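Local atomic coordinates of SusD homolog (Bacteroides thetaiotaomicron VPI-5482, PDB entry 3FDH), a protein that probably binds glycans at the outer membrane, as in the SusD/RagB family of sugar-binding lipoproteins. Residues A[184-188]-A[236-242]; A[340-344]-A[416-420]; A[365-369]-A[390-396]. One frame throughout, in Å; residues are numbered along the deposited sequence.

In the fold
All three contacts lie within one SusD-like chain that is about half helix. Contact 1 closes first along the chain, tying the loop before helix 191-208 to the short strand 238-240. Contact 2 then pairs helix 335-348 with helix 412-423, and contact 3 is nested inside the loop that contact 2 closes, joining helix 354-379 to the start of helix 393-410. Centres of contacts 2 and 3 are 18 Å apart, with nearest atoms about 7 Å apart; contact 1 is centred 24 Å from contact 2 and 22 Å from contact 3. None touches another. Helix 191-208 lies beside both contact 1 and contact 2. Contacts 2 and 3 share a helical region consistent with the family's TPR clan.

Contact 1 (A[184-188]-A[236-242]); sequences DFLYA and DQAAFDI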
# COMPACT_ATOMS: atom_id res chain seq x y z
N ASP A 184 1.50 20.96 -5.52
CA ASP A 184 2.20 19.66 -5.52
C ASP A 184 2.50 19.25 -4.08
O ASP A 184 3.54 19.58 -3.50
CB ASP A 184 3.50 19.73 -6.33
CG ASP A 184 4.29 18.45 -6.26
OD1 ASP A 184 3.73 17.45 -5.71
OD2 ASP A 184 5.45 18.43 -6.72
N PHE A 185 1.52 18.61 -3.49
CA PHE A 185 1.58 18.16 -2.09
C PHE A 185 2.52 16.97 -1.90
O PHE A 185 2.78 16.53 -0.78
CB PHE A 185 0.19 17.79 -1.55
CG PHE A 185 -0.78 18.93 -1.54
CD1 PHE A 185 -0.41 20.16 -1.02
CD2 PHE A 185 -2.07 18.75 -2.02
CE1 PHE A 185 -1.32 21.20 -1.02
CE2 PHE A 185 -2.97 19.77 -2.00
CZ PHE A 185 -2.61 21.00 -1.50
N LEU A 186 3.07 16.47 -2.99
CA LEU A 186 3.97 15.35 -2.90
C LEU A 186 5.40 15.86 -2.84
O LEU A 186 6.13 15.58 -1.89
CB LEU A 186 3.76 14.40 -4.07
CG LEU A 186 3.94 12.93 -3.77
CD1 LEU A 186 2.92 12.50 -2.67
CD2 LEU A 186 3.74 12.16 -5.08
N TYR A 187 5.77 16.68 -3.81
CA TYR A 187 7.16 17.12 -3.94
C TYR A 187 7.42 18.63 -4.09
O TYR A 187 8.55 19.05 -4.35
CB TYR A 187 7.84 16.37 -5.07
CG TYR A 187 8.07 14.89 -4.84
CD1 TYR A 187 8.86 14.43 -3.81
CD2 TYR A 187 7.56 13.96 -5.71
CE1 TYR A 187 9.14 13.09 -3.66
CE2 TYR A 187 7.83 12.63 -5.58
CZ TYR A 187 8.59 12.18 -4.53
OH TYR A 187 8.87 10.85 -4.40
N ALA A 188 6.40 19.44 -3.91
CA ALA A 188 6.58 20.90 -3.92
C ALA A 188 7.26 21.39 -5.18
O ALA A 188 8.09 22.33 -5.16
CB ALA A 188 7.36 21.34 -2.68
N ASP A 236 13.61 11.00 -0.36
CA ASP A 236 13.19 11.12 -1.74
C ASP A 236 11.85 10.46 -1.93
O ASP A 236 11.22 10.58 -3.00
CB ASP A 236 14.16 10.39 -2.70
CG ASP A 236 15.37 11.19 -3.06
OD1 ASP A 236 15.42 12.40 -2.75
OD2 ASP A 236 16.27 10.61 -3.70
N GLN A 237 11.44 9.71 -0.91
CA GLN A 237 10.26 8.84 -1.09
C GLN A 237 9.00 9.65 -1.31
O GLN A 237 8.93 10.81 -0.98
CB GLN A 237 10.11 7.83 0.05
CG GLN A 237 9.51 8.42 1.32
CD GLN A 237 9.69 7.56 2.52
OE1 GLN A 237 9.97 6.36 2.41
NE2 GLN A 237 9.56 8.18 3.71
N ALA A 238 8.03 9.00 -1.95
CA ALA A 238 6.75 9.64 -2.31
C ALA A 238 5.79 9.60 -1.13
O ALA A 238 5.07 8.63 -0.92
CB ALA A 238 6.17 8.98 -3.50
N ALA A 239 5.86 10.69 -0.38
CA ALA A 239 5.10 10.84 0.84
C ALA A 239 4.19 12.04 0.77
O ALA A 239 4.60 13.13 0.45
CB ALA A 239 6.05 11.00 2.02
N PHE A 240 2.95 11.79 1.12
CA PHE A 240 1.94 12.83 1.24
C PHE A 240 2.01 13.12 2.71
O PHE A 240 1.48 12.35 3.53
CB PHE A 240 0.58 12.28 0.84
CG PHE A 240 -0.52 13.27 0.91
CD1 PHE A 240 -0.63 14.25 -0.05
CD2 PHE A 240 -1.50 13.18 1.89
CE1 PHE A 240 -1.66 15.17 -0.02
CE2 PHE A 240 -2.54 14.10 1.93
CZ PHE A 240 -2.61 15.12 0.97
N ASP A 241 2.67 14.23 3.04
CA ASP A 241 3.01 14.54 4.40
C ASP A 241 2.48 15.91 4.80
O ASP A 241 3.23 16.75 5.24
CB ASP A 241 4.54 14.51 4.46
CG ASP A 241 5.09 14.38 5.88
OD1 ASP A 241 4.34 14.16 6.86
OD2 ASP A 241 6.33 14.48 6.01
N ILE A 242 1.18 16.11 4.63
CA ILE A 242 0.59 17.41 4.95
C ILE A 242 -0.43 17.30 6.08
O ILE A 242 -1.20 18.22 6.34
CB ILE A 242 -0.05 18.09 3.68
CG1 ILE A 242 -1.36 17.39 3.26
CG2 ILE A 242 0.95 18.12 2.53
CD1 ILE A 242 -2.11 18.06 2.09
O HOH W 1 4.17 16.01 1.45
O HOH W 2 7.17 13.24 -0.99
O HOH W 3 6.36 15.04 0.73
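Y187 and F185 both hold CG beside the backbone N and anti to the carbonyl carbon (chi1 -69° in Y187), which carries the phenol to D236 and sets one face of the F185 ring against I242 CD1. The Y187 hydroxyl donates to D236 O over 2.7 Å; that oxygen lies near the plane of the phenol ring, at its edge, and the C=O...OH angle of 151° shows a moderately bent approach. A238 CB packs against the same end of the phenol, 3.4 Å from Y187 OH. A phenylalanine here would probably leave D236 O without this donor and the ring less firmly fixed. At the other end, I242 CD1 sits over the F185 ring, 4.1 Å from its centroid and 16° off the normal, a CH-pi contact. F240 is met by F185 CB, 3.6 Å from F240 CE1, the two side chains lying side by side and pointing the same way. Between these ends L186 CD1 comes within 3.6 Å of A239 O, while CD2 leans on A238 CB. The backbones meet through water: water 1 joins F185 O, A239 O and D241 N, water 2 links L186 O to A239 N, and water 3 lies between L186 O and A239 O. D184 OD1 accepts from L186 N and from Y187 N, the latter at 2.9 Å, both from one face of the carboxylate; its OD2 takes bonds from G189 N and W194 NE1. D236 OD2 is separately engaged in a salt bridge to K196 NZ. Strand 238-240 runs antiparallel to strand 330-331, and the loop packed against it, leading to helix 191-208, is closed by an Asx turn, D184 OD1 to L186 N, extended by the bond from Y187 N.

Contact 2 (A[340-344]-A[416-420]); sequences FLKAE and TMIQK
F340 and K420 face each other, CA to CA 6.0 Å, at one end of an antiparallel helix pair whose short axes approach to 10.0 Å at 168° between their N-to-C directions. E344 and T416 are the matching pair at the other end, and no direct hydrogen bond crosses between the segments. The F340 ring lies flat against the backbone of the partner helix: K420 CA stands over the centre of one face, 3.5 Å from the centroid and 6° off the normal, a CH-pi contact with the carbon almost on the ring normal. The K420 chain leaves its helix at chi1 -174° and stays extended, running back past F340 in the opposite direction and bringing its CG to 3.6 Å from F340 CB. On the far part of the ring, Q419 CB touches F340 CE1. One turn away, T416 CG2 meets A343 CB at 3.7 Å. The M417 side chain, a selenomethionine bent at chi2 and chi3, crosses E344 obliquely and lays SE 3.6 Å from E344 CD. E344 OE1 and K420 NZ, 4.5 Å apart, are beyond a salt bridge; water 4 joins them, donating to E344 OE1 at 2.6 Å and accepting from K420 NZ, with a weak bond to F340 O besides. The buried charges have further mates: K420 pairs with D437, and E344 OE2 with R348 and R440, which would be expected to favour their charged forms. D437 and R440 belong to helix 431-443, so this neighbour gives a partner to each charge. Helix 354-379 packs on F340, T416 and Q419 through L357, A360 and V361, whereas R204 and M207 of helix 191-208 touch L341, and M207 also touches E344.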
# COMPACT_ATOMS: atom_id res chain seq x y z
N PHE A 340 13.44 -3.16 -0.97
CA PHE A 340 12.94 -4.54 -0.92
C PHE A 340 12.77 -5.07 -2.33
O PHE A 340 12.91 -6.27 -2.60
CB PHE A 340 11.65 -4.67 -0.12
CG PHE A 340 11.85 -4.68 1.37
CD1 PHE A 340 12.51 -5.75 2.00
CD2 PHE A 340 11.36 -3.66 2.16
CE1 PHE A 340 12.73 -5.77 3.37
CE2 PHE A 340 11.58 -3.68 3.54
CZ PHE A 340 12.25 -4.76 4.14
N LEU A 341 12.49 -4.16 -3.25
CA LEU A 341 12.37 -4.54 -4.66
C LEU A 341 13.74 -4.87 -5.17
O LEU A 341 13.97 -5.84 -5.90
CB LEU A 341 11.71 -3.45 -5.50
CG LEU A 341 10.19 -3.38 -5.44
CD1 LEU A 341 9.63 -2.04 -5.94
CD2 LEU A 341 9.65 -4.57 -6.21
N LYS A 342 14.68 -4.04 -4.78
CA LYS A 342 16.10 -4.22 -5.19
C LYS A 342 16.63 -5.56 -4.67
O LYS A 342 17.24 -6.35 -5.38
CB LYS A 342 16.94 -3.12 -4.59
CG LYS A 342 18.42 -3.12 -5.06
CD LYS A 342 19.18 -1.92 -4.57
CE LYS A 342 20.64 -2.03 -4.96
NZ LYS A 342 21.46 -0.83 -4.58
N ALA A 343 16.37 -5.79 -3.40
CA ALA A 343 16.75 -7.06 -2.74
C ALA A 343 16.07 -8.27 -3.39
O ALA A 343 16.70 -9.31 -3.63
CB ALA A 343 16.44 -6.99 -1.21
N GLU A 344 14.79 -8.14 -3.68
CA GLU A 344 14.05 -9.25 -4.28
C GLU A 344 14.64 -9.56 -5.68
O GLU A 344 14.80 -10.72 -6.10
CB GLU A 344 12.57 -8.94 -4.43
CG GLU A 344 11.85 -10.10 -5.06
CD GLU A 344 10.41 -9.89 -5.26
OE1 GLU A 344 9.92 -8.75 -4.96
OE2 GLU A 344 9.77 -10.92 -5.64
N THR A 416 13.84 -12.17 2.64
CA THR A 416 13.62 -10.87 2.03
C THR A 416 12.14 -10.52 2.00
O THR A 416 11.75 -9.43 2.36
CB THR A 416 14.26 -10.77 0.60
OG1 THR A 416 15.69 -10.90 0.72
CG2 THR A 416 13.87 -9.40 -0.13
N MSE A 417 11.28 -11.46 1.64
CA MSE A 417 9.89 -11.11 1.48
C MSE A 417 9.18 -11.05 2.83
O MSE A 417 8.23 -10.26 3.01
CB MSE A 417 9.24 -12.11 0.55
CG MSE A 417 9.89 -12.20 -0.85
SE MSE A 417 9.94 -10.47 -1.70
CE MSE A 417 8.02 -10.18 -1.74
N ILE A 418 9.66 -11.87 3.78
CA ILE A 418 9.16 -11.80 5.18
C ILE A 418 9.46 -10.40 5.74
O ILE A 418 8.61 -9.76 6.36
CB ILE A 418 9.74 -12.89 6.10
CG1 ILE A 418 9.16 -14.26 5.69
CG2 ILE A 418 9.36 -12.60 7.53
CD1 ILE A 418 9.80 -15.52 6.39
N GLN A 419 10.67 -9.94 5.49
CA GLN A 419 11.09 -8.63 5.94
C GLN A 419 10.32 -7.51 5.26
O GLN A 419 9.99 -6.50 5.90
CB GLN A 419 12.64 -8.44 5.84
CG GLN A 419 13.44 -9.31 6.83
CD GLN A 419 13.04 -9.07 8.31
OE1 GLN A 419 12.82 -7.93 8.74
NE2 GLN A 419 12.96 -10.15 9.09
N LYS A 420 9.98 -7.69 3.99
CA LYS A 420 9.23 -6.67 3.26
C LYS A 420 7.89 -6.57 3.95
O LYS A 420 7.39 -5.51 4.24
CB LYS A 420 9.08 -7.05 1.77
CG LYS A 420 8.45 -5.99 0.93
CD LYS A 420 8.37 -6.35 -0.54
CE LYS A 420 8.07 -5.16 -1.44
NZ LYS A 420 7.55 -5.63 -2.81
O HOH W 4 10.25 -6.82 -3.23

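Contact 3 (A[365-369]-A[390-396]); sequences LLNAE and VITETSA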
# COMPACT_ATOMS: atom_id res chain seq x y z
N LEU A 365 12.24 0.00 9.69
CA LEU A 365 12.23 0.16 11.14
C LEU A 365 12.16 1.64 11.52
O LEU A 365 11.51 2.01 12.48
CB LEU A 365 13.45 -0.51 11.81
CG LEU A 365 13.24 -1.99 12.13
CD1 LEU A 365 14.55 -2.79 12.34
CD2 LEU A 365 12.32 -2.13 13.37
N LEU A 366 12.86 2.47 10.76
CA LEU A 366 12.93 3.92 11.09
C LEU A 366 11.57 4.56 10.77
O LEU A 366 11.10 5.46 11.48
CB LEU A 366 14.11 4.63 10.40
CG LEU A 366 15.49 4.23 10.86
CD1 LEU A 366 16.59 5.09 10.20
CD2 LEU A 366 15.56 4.38 12.36
N ASN A 367 10.88 4.02 9.78
CA ASN A 367 9.57 4.55 9.39
C ASN A 367 8.55 4.14 10.45
O ASN A 367 7.65 4.88 10.80
CB ASN A 367 9.15 4.03 8.02
CG ASN A 367 7.77 4.47 7.62
OD1 ASN A 367 7.49 5.67 7.50
ND2 ASN A 367 6.87 3.49 7.45
N ALA A 368 8.74 2.92 10.95
CA ALA A 368 7.90 2.37 12.00
C ALA A 368 8.02 3.20 13.26
O ALA A 368 7.05 3.56 13.91
CB ALA A 368 8.30 0.92 12.30
N GLU A 369 9.27 3.52 13.59
CA GLU A 369 9.55 4.32 14.76
C GLU A 369 8.97 5.72 14.59
O GLU A 369 8.47 6.30 15.55
CB GLU A 369 11.05 4.42 15.00
CG GLU A 369 11.42 5.34 16.16
CD GLU A 369 10.87 4.86 17.51
OE1 GLU A 369 11.11 3.70 17.90
OE2 GLU A 369 10.22 5.66 18.20
N VAL A 390 13.90 3.83 21.85
CA VAL A 390 13.56 4.33 20.52
C VAL A 390 14.38 3.57 19.47
O VAL A 390 15.52 3.30 19.67
CB VAL A 390 13.82 5.85 20.42
CG1 VAL A 390 13.84 6.32 18.99
CG2 VAL A 390 12.78 6.62 21.25
N ILE A 391 13.75 3.18 18.37
CA ILE A 391 14.49 2.48 17.31
C ILE A 391 15.32 3.52 16.53
O ILE A 391 14.79 4.52 16.03
CB ILE A 391 13.52 1.74 16.36
CG1 ILE A 391 12.71 0.75 17.20
CG2 ILE A 391 14.30 1.05 15.22
CD1 ILE A 391 11.55 0.20 16.54
N THR A 392 16.64 3.29 16.48
CA THR A 392 17.52 4.16 15.74
C THR A 392 18.24 3.48 14.58
O THR A 392 18.15 2.28 14.37
CB THR A 392 18.61 4.68 16.63
OG1 THR A 392 19.40 3.56 17.06
CG2 THR A 392 18.01 5.39 17.81
N GLU A 393 18.99 4.26 13.84
CA GLU A 393 19.70 3.68 12.67
C GLU A 393 20.69 2.63 13.20
O GLU A 393 20.86 1.57 12.63
CB GLU A 393 20.40 4.77 11.87
CG GLU A 393 21.06 4.31 10.62
CD GLU A 393 21.95 5.40 10.01
OE1 GLU A 393 21.88 6.56 10.49
OE2 GLU A 393 22.73 5.11 9.07
N THR A 394 21.23 2.89 14.37
CA THR A 394 22.25 2.01 14.98
C THR A 394 21.62 0.74 15.53
O THR A 394 22.13 -0.38 15.34
CB THR A 394 23.00 2.67 16.15
OG1 THR A 394 23.75 3.81 15.70
CG2 THR A 394 24.00 1.69 16.83
N SER A 395 20.54 0.92 16.26
CA SER A 395 19.89 -0.21 16.91
C SER A 395 19.30 -1.13 15.86
O SER A 395 19.34 -2.35 16.01
CB SER A 395 18.82 0.23 17.91
OG SER A 395 17.66 0.73 17.27
N ALA A 396 18.76 -0.53 14.80
CA ALA A 396 18.13 -1.26 13.72
C ALA A 396 19.15 -2.08 12.96
O ALA A 396 18.88 -3.22 12.57
CB ALA A 396 17.37 -0.32 12.73
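L365 meets both I391 and A396: its CB lies 3.8 Å from I391 CG2, with the two side chains crossing at about a right angle, and its CD1 is equally close to A396 CB. This leucine therefore bridges the loop residue and the first turn of helix 393-410. L366 CD2 rests against the T392-E393 peptide, 3.6 Å from T392 C, while CD1 approaches E393 CB. The peptide it touches begins a capped helix. T392 is the N-cap and forms a capping box with S395: S395 N donates to T392 OG1 over 3.0 Å, T392 N returns a bond to S395 OG at 2.9 Å, and T394 N adds a weak bond to T392 OG1. One turn on from L365, E369 turns its carboxylate to the loop. Its CG is anti to the backbone N (chi1 176°), and a bend at chi2 (62°) swings OE1 round to meet I391 N at 2.7 Å; the N-H...O angle of 174° is nearly straight, but the donor stands well above the carboxylate plane. V390 CG1 packs 3.6 Å from E369 CD, crossing the glutamate chain at about a right angle. E369 OE1 is also salt-bridged to R281 NE, and R281 touches V390 as well.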